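Local structure of uncharacterized protein (Lodderomyces elongisporus NRRL YB-4239, 4EXJ) at residues Leu46-Ala51 and Gly62-Glu67; Val170-Arg175 and Lys197-Ala202; Tyr74-Tyr79 and Lys84-Leu89. The protein is of unknown function but belongs to the glutathione S-transferase superfamily and may act, like yeast Ure2, in transcription regulation. All coordinates share one frame; numbering follows the deposited sequence.

Contact 1 (Leu46-Ala51 and Gly62-Glu67)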
loop_
_atom_site.group_PDB
_atom_site.type_symbol
_atom_site.label_atom_id
_atom_site.label_comp_id
_atom_site.label_asym_id
_atom_site.label_seq_id
_atom_site.Cartn_x
_atom_site.Cartn_y
_atom_site.Cartn_z
ATOM N N LEU B 46 -4.072 4.985 20.596
ATOM C CA LEU B 46 -3.340 5.893 19.706
ATOM C C LEU B 46 -1.845 5.892 20.011
ATOM O O LEU B 46 -1.035 6.227 19.157
ATOM C CB LEU B 46 -3.890 7.316 19.805
ATOM C CG LEU B 46 -5.288 7.544 19.239
ATOM C CD1 LEU B 46 -5.642 9.023 19.301
ATOM C CD2 LEU B 46 -5.389 7.033 17.797
ATOM N N LYS B 47 -1.493 5.514 21.235
ATOM C CA LYS B 47 -0.107 5.316 21.600
ATOM C C LYS B 47 0.477 4.100 20.864
ATOM O O LYS B 47 1.634 4.113 20.446
ATOM C CB LYS B 47 -0.001 5.124 23.120
ATOM C CG LYS B 47 1.419 4.986 23.641
ATOM C CD LYS B 47 1.488 5.368 25.122
ATOM C CE LYS B 47 2.922 5.408 25.630
ATOM N NZ LYS B 47 3.502 4.046 25.732
ATOM N N LEU B 48 -0.332 3.055 20.712
ATOM C CA LEU B 48 0.094 1.847 20.000
ATOM C C LEU B 48 0.077 2.069 18.485
ATOM O O LEU B 48 0.950 1.568 17.751
ATOM C CB LEU B 48 -0.822 0.674 20.352
ATOM C CG LEU B 48 -0.885 0.234 21.829
ATOM C CD1 LEU B 48 -1.885 -0.899 22.014
ATOM C CD2 LEU B 48 0.485 -0.194 22.319
ATOM N N ASN B 49 -0.914 2.829 18.030
ATOM C CA ASN B 49 -1.151 3.027 16.597
ATOM C C ASN B 49 -1.693 4.422 16.332
ATOM O O ASN B 49 -2.894 4.636 16.339
ATOM C CB ASN B 49 -2.122 1.948 16.068
ATOM C CG ASN B 49 -2.201 1.924 14.551
ATOM O OD1 ASN B 49 -1.965 2.937 13.896
ATOM N ND2 ASN B 49 -2.516 0.756 13.986
ATOM N N PRO B 50 -0.792 5.397 16.125
ATOM C CA PRO B 50 -1.232 6.792 15.935
ATOM C C PRO B 50 -2.103 7.005 14.695
ATOM O O PRO B 50 -2.812 8.004 14.603
ATOM C CB PRO B 50 0.084 7.581 15.797
ATOM C CG PRO B 50 1.192 6.587 15.879
ATOM C CD PRO B 50 0.659 5.270 16.326
ATOM N N ALA B 51 -2.058 6.064 13.760
ATOM C CA ALA B 51 -2.918 6.134 12.575
ATOM C C ALA B 51 -4.390 5.959 12.939
ATOM O O ALA B 51 -5.269 6.303 12.149
ATOM C CB ALA B 51 -2.498 5.089 11.550
ATOM N N GLY B 62 6.595 -6.136 23.442
ATOM C CA GLY B 62 5.829 -4.932 23.754
ATOM C C GLY B 62 5.806 -3.835 22.693
ATOM O O GLY B 62 5.249 -2.760 22.924
ATOM N N THR B 63 6.354 -4.103 21.519
ATOM C CA THR B 63 6.449 -3.150 20.413
ATOM C C THR B 63 5.279 -3.294 19.425
ATOM O O THR B 63 5.003 -4.378 18.983
ATOM C CB THR B 63 7.710 -3.474 19.596
ATOM O OG1 THR B 63 8.860 -3.346 20.414
ATOM C CG2 THR B 63 7.859 -2.616 18.442
ATOM N N PRO B 64 4.612 -2.212 19.074
ATOM C CA PRO B 64 3.511 -2.322 18.125
ATOM C C PRO B 64 4.010 -2.475 16.691
ATOM O O PRO B 64 4.966 -1.797 16.281
ATOM C CB PRO B 64 2.758 -0.998 18.289
ATOM C CG PRO B 64 3.535 -0.168 19.266
ATOM C CD PRO B 64 4.855 -0.823 19.491
ATOM N N ILE B 65 3.363 -3.382 15.960
ATOM C CA ILE B 65 3.561 -3.564 14.528
ATOM C C ILE B 65 2.226 -3.135 13.902
ATOM O O ILE B 65 1.167 -3.579 14.347
ATOM C CB ILE B 65 3.789 -5.050 14.177
ATOM C CG1 ILE B 65 4.801 -5.709 15.113
ATOM C CG2 ILE B 65 4.241 -5.205 12.723
ATOM C CD1 ILE B 65 6.201 -5.174 14.960
ATOM N N THR B 66 2.264 -2.253 12.908
ATOM C CA THR B 66 1.012 -1.753 12.323
ATOM C C THR B 66 0.993 -2.008 10.819
ATOM O O THR B 66 1.996 -2.467 10.256
ATOM C CB THR B 66 0.797 -0.255 12.562
ATOM O OG1 THR B 66 1.790 0.505 11.852
ATOM C CG2 THR B 66 0.843 0.079 14.076
ATOM N N GLU B 67 -0.157 -1.693 10.208
ATOM C CA GLU B 67 -0.457 -1.877 8.757
ATOM C C GLU B 67 -0.742 -3.361 8.459
ATOM O O GLU B 67 0.128 -4.213 8.558
ATOM C CB GLU B 67 0.634 -1.282 7.836
ATOM C CG GLU B 67 0.947 0.197 8.075
ATOM C CD GLU B 67 -0.240 1.117 7.820
ATOM O OE1 GLU B 67 -0.981 0.886 6.845
ATOM O OE2 GLU B 67 -0.423 2.077 8.595
HETATM O O HOH W 1 -2.751 -0.829 11.104
#
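Asn49 and Thr66 meet amide against methyl where the loop leaving helix 43-48 passes strand 64-66. The Asn49 side chain can be followed outward. Its CB lies 4.0 Å from Thr66 CG2. With CG anti to the backbone N (chi1 -169°), the amide is carried on past that same methyl, and Asn49 CG stands 3.6 Å from it. At the tip the two amide atoms part ways. Asn49 OD1 turns back to its own loop and accepts a weak, bent hydrogen bond from Ala51 N (3.1 Å, 127°), whereas ND2 makes the closest approach to Thr66 CG2 at 3.4 Å. ND2 also donates to a water 3.3 Å away, which accepts from Glu67 N as well, and to Thr56 OG1, a set of partners consistent with this orientation of the amide. No direct hydrogen bond joins the two segments. Beside this pair, Leu48 O rests 3.2 Å from Pro64 CB, and Leu48 CD2 approaches the Pro64 ring more loosely. The site belongs to the thioredoxin-like N-terminal domain of the GST fold: strand 64-66 is an outer strand of the four-stranded sheet, pairs with strand 56-58, and turns Ile65 toward helix 68-79, away from helix 43-48.

Contact 2 (Val170-Arg175 and Lys197-Ala202). With SO4 (sulfate ion), chain G.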
loop_
_atom_site.group_PDB
_atom_site.type_symbol
_atom_site.label_atom_id
_atom_site.label_comp_id
_atom_site.label_asym_id
_atom_site.label_seq_id
_atom_site.Cartn_x
_atom_site.Cartn_y
_atom_site.Cartn_z
ATOM N N VAL B 170 -9.625 -11.955 2.098
ATOM C CA VAL B 170 -10.285 -11.185 3.116
ATOM C C VAL B 170 -10.943 -9.908 2.554
ATOM O O VAL B 170 -12.051 -9.603 2.891
ATOM C CB VAL B 170 -9.337 -10.856 4.274
ATOM C CG1 VAL B 170 -9.952 -9.883 5.227
ATOM C CG2 VAL B 170 -8.956 -12.101 4.987
ATOM N N GLY B 171 -10.244 -9.179 1.691
ATOM C CA GLY B 171 -10.872 -8.018 1.033
ATOM C C GLY B 171 -12.090 -8.412 0.197
ATOM O O GLY B 171 -13.136 -7.732 0.200
ATOM N N GLU B 172 -11.982 -9.514 -0.538
ATOM C CA GLU B 172 -13.074 -9.914 -1.423
ATOM C C GLU B 172 -14.275 -10.433 -0.619
ATOM O O GLU B 172 -15.449 -10.148 -0.956
ATOM C CB GLU B 172 -12.568 -10.982 -2.398
ATOM C CG GLU B 172 -13.626 -11.605 -3.304
ATOM C CD GLU B 172 -14.436 -10.609 -4.079
ATOM O OE1 GLU B 172 -14.042 -9.418 -4.183
ATOM O OE2 GLU B 172 -15.472 -11.043 -4.629
ATOM N N HIS B 173 -13.987 -11.177 0.445
ATOM C CA HIS B 173 -15.037 -11.658 1.350
ATOM C C HIS B 173 -15.753 -10.444 1.971
ATOM O O HIS B 173 -16.972 -10.409 2.079
ATOM C CB HIS B 173 -14.456 -12.571 2.425
ATOM C CG HIS B 173 -15.426 -12.908 3.512
ATOM N ND1 HIS B 173 -15.631 -12.088 4.599
ATOM C CD2 HIS B 173 -16.228 -13.982 3.688
ATOM C CE1 HIS B 173 -16.544 -12.630 5.389
ATOM N NE2 HIS B 173 -16.917 -13.784 4.862
ATOM N N ARG B 174 -14.982 -9.438 2.367
ATOM C CA ARG B 174 -15.575 -8.221 2.933
ATOM C C ARG B 174 -16.488 -7.501 1.932
ATOM O O ARG B 174 -17.558 -6.992 2.288
ATOM C CB ARG B 174 -14.471 -7.276 3.421
ATOM C CG ARG B 174 -14.968 -6.003 4.169
ATOM C CD ARG B 174 -15.737 -6.328 5.441
ATOM N NE ARG B 174 -15.902 -5.107 6.250
ATOM C CZ ARG B 174 -16.669 -5.024 7.333
ATOM N NH1 ARG B 174 -17.393 -6.056 7.730
ATOM N NH2 ARG B 174 -16.716 -3.874 8.027
ATOM N N ARG B 175 -16.027 -7.407 0.693
ATOM C CA ARG B 175 -16.793 -6.737 -0.350
ATOM C C ARG B 175 -18.148 -7.437 -0.508
ATOM O O ARG B 175 -19.201 -6.779 -0.556
ATOM C CB ARG B 175 -16.024 -6.824 -1.672
ATOM C CG ARG B 175 -16.741 -6.109 -2.856
ATOM C CD ARG B 175 -16.020 -6.408 -4.199
ATOM N NE ARG B 175 -16.244 -7.790 -4.663
ATOM C CZ ARG B 175 -17.202 -8.160 -5.516
ATOM N NH1 ARG B 175 -18.056 -7.274 -5.994
ATOM N NH2 ARG B 175 -17.304 -9.439 -5.874
ATOM N N LYS B 197 -13.338 -18.402 -9.351
ATOM C CA LYS B 197 -12.886 -19.757 -9.088
ATOM C C LYS B 197 -11.841 -19.728 -7.977
ATOM O O LYS B 197 -11.860 -20.528 -7.055
ATOM C CB LYS B 197 -12.280 -20.349 -10.354
ATOM C CG LYS B 197 -11.916 -21.811 -10.240
ATOM C CD LYS B 197 -11.863 -22.466 -11.621
ATOM C CE LYS B 197 -10.828 -21.796 -12.515
ATOM N NZ LYS B 197 -9.436 -21.987 -11.999
ATOM N N TRP B 198 -10.935 -18.768 -8.075
ATOM C CA TRP B 198 -9.932 -18.601 -7.055
ATOM C C TRP B 198 -10.560 -18.236 -5.694
ATOM O O TRP B 198 -10.151 -18.758 -4.664
ATOM C CB TRP B 198 -8.911 -17.525 -7.466
ATOM C CG TRP B 198 -8.195 -17.017 -6.243
ATOM C CD1 TRP B 198 -7.082 -17.555 -5.667
ATOM C CD2 TRP B 198 -8.581 -15.901 -5.407
ATOM N NE1 TRP B 198 -6.751 -16.850 -4.520
ATOM C CE2 TRP B 198 -7.649 -15.830 -4.349
ATOM C CE3 TRP B 198 -9.618 -14.969 -5.453
ATOM C CZ2 TRP B 198 -7.718 -14.855 -3.334
ATOM C CZ3 TRP B 198 -9.688 -13.978 -4.439
ATOM C CH2 TRP B 198 -8.743 -13.944 -3.398
ATOM N N PHE B 199 -11.537 -17.335 -5.677
ATOM C CA PHE B 199 -12.144 -16.976 -4.411
ATOM C C PHE B 199 -12.755 -18.204 -3.727
ATOM O O PHE B 199 -12.579 -18.424 -2.527
ATOM C CB PHE B 199 -13.189 -15.861 -4.548
ATOM C CG PHE B 199 -13.818 -15.483 -3.237
ATOM C CD1 PHE B 199 -13.074 -14.813 -2.276
ATOM C CD2 PHE B 199 -15.131 -15.841 -2.942
ATOM C CE1 PHE B 199 -13.633 -14.469 -1.063
ATOM C CE2 PHE B 199 -15.701 -15.505 -1.728
ATOM C CZ PHE B 199 -14.938 -14.816 -0.777
ATOM N N GLN B 200 -13.468 -19.004 -4.497
ATOM C CA GLN B 200 -14.127 -20.164 -3.905
ATOM C C GLN B 200 -13.112 -21.146 -3.323
ATOM O O GLN B 200 -13.340 -21.731 -2.257
ATOM C CB GLN B 200 -15.026 -20.856 -4.948
ATOM C CG GLN B 200 -16.219 -20.016 -5.399
ATOM C CD GLN B 200 -17.172 -19.650 -4.270
ATOM O OE1 GLN B 200 -17.230 -20.317 -3.241
ATOM N NE2 GLN B 200 -17.926 -18.587 -4.465
ATOM N N ARG B 201 -11.986 -21.336 -4.004
ATOM C CA ARG B 201 -10.989 -22.250 -3.472
ATOM C C ARG B 201 -10.270 -21.659 -2.272
ATOM O O ARG B 201 -9.890 -22.376 -1.358
ATOM C CB ARG B 201 -9.999 -22.755 -4.535
ATOM C CG ARG B 201 -8.953 -21.786 -5.014
ATOM C CD ARG B 201 -7.926 -22.537 -5.894
ATOM N NE ARG B 201 -8.540 -22.979 -7.142
ATOM C CZ ARG B 201 -8.590 -22.248 -8.255
ATOM N NH1 ARG B 201 -8.050 -21.023 -8.305
ATOM N NH2 ARG B 201 -9.192 -22.739 -9.332
ATOM N N ALA B 202 -10.095 -20.339 -2.267
ATOM C CA ALA B 202 -9.439 -19.705 -1.130
ATOM C C ALA B 202 -10.288 -19.695 0.154
ATOM O O ALA B 202 -9.773 -19.967 1.234
ATOM C CB ALA B 202 -8.991 -18.288 -1.494
HETATM S S SO4 G . -13.946 -2.232 5.469
HETATM O O1 SO4 G . -15.082 -2.720 4.646
HETATM O O2 SO4 G . -12.910 -3.149 5.452
HETATM O O3 SO4 G . -13.469 -0.964 4.890
HETATM O O4 SO4 G . -14.445 -1.953 6.828
#
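Phe199 reaches from helix 193-203 to helix 163-179 and fills the tight part of this contact. Glu172 CG sits over one ring face, 3.9 Å from the centroid of Phe199 and 30° off the ring normal, a CH-pi contact with Glu172 CG 3.4 Å from Phe199 CD1. His173 CB instead lies at the ring edge, in plane, 3.9 Å from Phe199 CZ. With CG anti to the backbone N (chi1 174°), Glu172 lays that methylene over the ring; the bend at chi2 (53°) then directs the carboxylate to Arg175. That arginine grips it side-on: NE meets Glu172 OE1 at 2.8 Å, and NH2 meets the syn lone pair of Glu172 OE2 at 2.7 Å. Arg176 is a second cationic partner of OE2, so the buried carboxylate is probably kept ionised. The looser side is at partly exposed His173 and on the outer face of helix 193-203, where Lys197 and Gln200 are exposed. Arg174 points elsewhere, its NE bonding sulfate O1 at 3.0 Å; Gly12 N also holds that ion. Within the helical C-terminal domain, helix 129-149 packs on Glu172 and Arg175, while helix 15-23 of the N-terminal domain touches Val170 and His173.

Contact 3 (Tyr74-Tyr79 and Lys84-Leu89)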
loop_
_atom_site.group_PDB
_atom_site.type_symbol
_atom_site.label_atom_id
_atom_site.label_comp_id
_atom_site.label_asym_id
_atom_site.label_seq_id
_atom_site.Cartn_x
_atom_site.Cartn_y
_atom_site.Cartn_z
ATOM N N TYR B 74 5.008 -9.797 9.116
ATOM C CA TYR B 74 5.625 -9.960 10.428
ATOM C C TYR B 74 5.247 -11.289 11.059
ATOM O O TYR B 74 6.105 -11.995 11.578
ATOM C CB TYR B 74 5.230 -8.825 11.361
ATOM C CG TYR B 74 5.765 -9.056 12.750
ATOM C CD1 TYR B 74 7.033 -8.605 13.097
ATOM C CD2 TYR B 74 5.023 -9.773 13.685
ATOM C CE1 TYR B 74 7.549 -8.838 14.377
ATOM C CE2 TYR B 74 5.521 -10.008 14.959
ATOM C CZ TYR B 74 6.783 -9.536 15.294
ATOM O OH TYR B 74 7.277 -9.785 16.561
ATOM N N ILE B 75 3.960 -11.636 11.014
ATOM C CA ILE B 75 3.491 -12.887 11.600
ATOM C C ILE B 75 4.083 -14.089 10.886
ATOM O O ILE B 75 4.533 -15.034 11.525
ATOM C CB ILE B 75 1.953 -12.970 11.628
ATOM C CG1 ILE B 75 1.408 -11.971 12.657
ATOM C CG2 ILE B 75 1.514 -14.406 11.932
ATOM C CD1 ILE B 75 -0.102 -11.686 12.552
ATOM N N ALA B 76 4.128 -14.034 9.560
ATOM C CA ALA B 76 4.758 -15.104 8.806
ATOM C C ALA B 76 6.232 -15.254 9.187
ATOM O O ALA B 76 6.691 -16.356 9.480
ATOM C CB ALA B 76 4.595 -14.889 7.316
ATOM N N ASP B 77 6.966 -14.152 9.189
ATOM C CA ASP B 77 8.397 -14.223 9.477
ATOM C C ASP B 77 8.620 -14.769 10.879
ATOM O O ASP B 77 9.526 -15.574 11.115
ATOM C CB ASP B 77 9.048 -12.846 9.372
ATOM C CG ASP B 77 10.553 -12.904 9.519
ATOM O OD1 ASP B 77 11.218 -13.359 8.568
ATOM O OD2 ASP B 77 11.068 -12.490 10.577
ATOM N N THR B 78 7.778 -14.329 11.806
ATOM C CA THR B 78 7.990 -14.618 13.212
ATOM C C THR B 78 7.504 -16.014 13.613
ATOM O O THR B 78 8.200 -16.710 14.348
ATOM C CB THR B 78 7.342 -13.521 14.076
ATOM O OG1 THR B 78 7.878 -12.248 13.696
ATOM C CG2 THR B 78 7.585 -13.762 15.562
ATOM N N TYR B 79 6.346 -16.434 13.097
ATOM C CA TYR B 79 5.663 -17.656 13.558
ATOM C C TYR B 79 5.504 -18.779 12.535
ATOM O O TYR B 79 5.206 -19.921 12.895
ATOM C CB TYR B 79 4.289 -17.306 14.131
ATOM C CG TYR B 79 4.353 -16.360 15.295
ATOM C CD1 TYR B 79 4.780 -16.795 16.551
ATOM C CD2 TYR B 79 3.983 -15.031 15.149
ATOM C CE1 TYR B 79 4.834 -15.919 17.626
ATOM C CE2 TYR B 79 4.036 -14.156 16.214
ATOM C CZ TYR B 79 4.465 -14.603 17.444
ATOM O OH TYR B 79 4.511 -13.714 18.487
ATOM N N LYS B 84 4.939 -22.369 5.710
ATOM C CA LYS B 84 3.751 -22.938 5.077
ATOM C C LYS B 84 3.013 -21.910 4.200
ATOM O O LYS B 84 2.477 -22.248 3.136
ATOM C CB LYS B 84 2.793 -23.495 6.137
ATOM C CG LYS B 84 1.495 -24.065 5.578
ATOM C CD LYS B 84 0.692 -24.747 6.680
ATOM C CE LYS B 84 -0.585 -25.378 6.126
ATOM N NZ LYS B 84 -1.396 -25.994 7.203
ATOM N N PHE B 85 3.021 -20.658 4.644
ATOM C CA PHE B 85 2.165 -19.623 4.049
ATOM C C PHE B 85 2.914 -18.468 3.420
ATOM O O PHE B 85 2.310 -17.450 3.075
ATOM C CB PHE B 85 1.187 -19.076 5.097
ATOM C CG PHE B 85 0.227 -20.116 5.626
ATOM C CD1 PHE B 85 -0.718 -20.689 4.784
ATOM C CD2 PHE B 85 0.276 -20.513 6.959
ATOM C CE1 PHE B 85 -1.616 -21.647 5.253
ATOM C CE2 PHE B 85 -0.607 -21.488 7.443
ATOM C CZ PHE B 85 -1.558 -22.053 6.581
ATOM N N PHE B 86 4.224 -18.599 3.250
ATOM C CA PHE B 86 4.949 -17.523 2.593
ATOM C C PHE B 86 6.267 -18.015 2.080
ATOM O O PHE B 86 6.707 -19.117 2.432
ATOM C CB PHE B 86 5.164 -16.323 3.536
ATOM C CG PHE B 86 6.349 -16.459 4.478
ATOM C CD1 PHE B 86 6.372 -17.439 5.471
ATOM C CD2 PHE B 86 7.424 -15.588 4.385
ATOM C CE1 PHE B 86 7.451 -17.537 6.351
ATOM C CE2 PHE B 86 8.512 -15.692 5.256
ATOM C CZ PHE B 86 8.521 -16.671 6.236
ATOM N N TYR B 87 6.877 -17.179 1.250
ATOM C CA TYR B 87 8.202 -17.446 0.706
ATOM C C TYR B 87 9.210 -16.436 1.265
ATOM O O TYR B 87 8.945 -15.239 1.325
ATOM C CB TYR B 87 8.143 -17.376 -0.806
ATOM C CG TYR B 87 7.305 -18.452 -1.443
ATOM C CD1 TYR B 87 7.822 -19.727 -1.652
ATOM C CD2 TYR B 87 5.984 -18.206 -1.829
ATOM C CE1 TYR B 87 7.057 -20.725 -2.231
ATOM C CE2 TYR B 87 5.215 -19.204 -2.419
ATOM C CZ TYR B 87 5.759 -20.459 -2.614
ATOM O OH TYR B 87 5.003 -21.450 -3.199
ATOM N N SER B 88 10.372 -16.920 1.691
ATOM C CA SER B 88 11.373 -16.007 2.228
ATOM C C SER B 88 12.342 -15.616 1.109
ATOM O O SER B 88 12.392 -16.246 0.056
ATOM C CB SER B 88 12.124 -16.627 3.422
ATOM O OG SER B 88 13.051 -17.591 2.965
ATOM N N LEU B 89 13.072 -14.540 1.341
ATOM C CA LEU B 89 13.968 -13.992 0.338
ATOM C C LEU B 89 15.047 -15.011 -0.077
ATOM O O LEU B 89 15.322 -15.186 -1.268
ATOM C CB LEU B 89 14.564 -12.691 0.863
ATOM C CG LEU B 89 15.546 -11.914 -0.017
ATOM C CD1 LEU B 89 14.988 -11.688 -1.432
ATOM C CD2 LEU B 89 15.888 -10.606 0.656
#
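Ala76 and Phe86 carry this contact, in which the last turns of helix 68-79 receive one aromatic ring from the irregular segment 84-89. At the start of the helical segment, Tyr74 and Ile75 face other parts of the protein. The Tyr74 backbone still matters to the helix, because its O accepts both Thr78 N at 2.9 Å and Thr78 OG1 at 2.8 Å, and the two donors arrive from opposite faces of the carbonyl plane.

Ala76 comes next and gives the main evidence for packing. Its CB lies over one face of the Phe86 ring, 3.8 Å from the centroid and 21° off the normal, which meets the geometry of a CH-pi contact. The methyl is displaced toward the rim, nearest to Phe86 CD1 at 3.6 Å. Farther along the same ring the helix backbone takes over: Ala76 O is 3.4 Å from Phe86 CE1. The ring gets there because Phe86 CG lies between its backbone N and carbonyl carbon (chi1 82°), while the CB itself points toward the helix.

Asp77 follows with its backbone, its N lying over the same ring face and its CA 4.1 Å from Phe86 CZ. Thr78 then points away from 84-89, and its methyl lies over the Tyr79 ring that closes the segment. No hydrogen bond crosses the contact, so apolar and ring-to-backbone packing join the two segments.

The contact packs the end of helix 68-79, in the N-terminal domain, against the loop leading into the C-terminal domain. Phe86 also packs on Gln99 of helix 93-120, and its ring meets that of His83. Elsewhere on helix 68-79, Ile75 packs against helix 15-23 and strand 56-58, while Tyr74 stacks edge-to-face with Trp97 of the second subunit.

In the fold
Contacts 1 and 3 both involve the N-terminal domain and are continuous in space: strand 64-66 leads into helix 68-79, and Ile65 CD1 packs 3.9 Å from Tyr74 CE1. Both also reach the second subunit, as contact 2 does not. Contact 1, partly buried at a sheet edge, combines amide, methyl, carbonyl and water. Contact 3, buried at the join between domains, relies on a phenyl ring over an alanine. Contact 2 is buried too, nearest the chain centre (about 10 Å between centres), and alone sets an ion pair beside its aromatic face. It lies across that centre from contact 1, their centres about 28 Å apart.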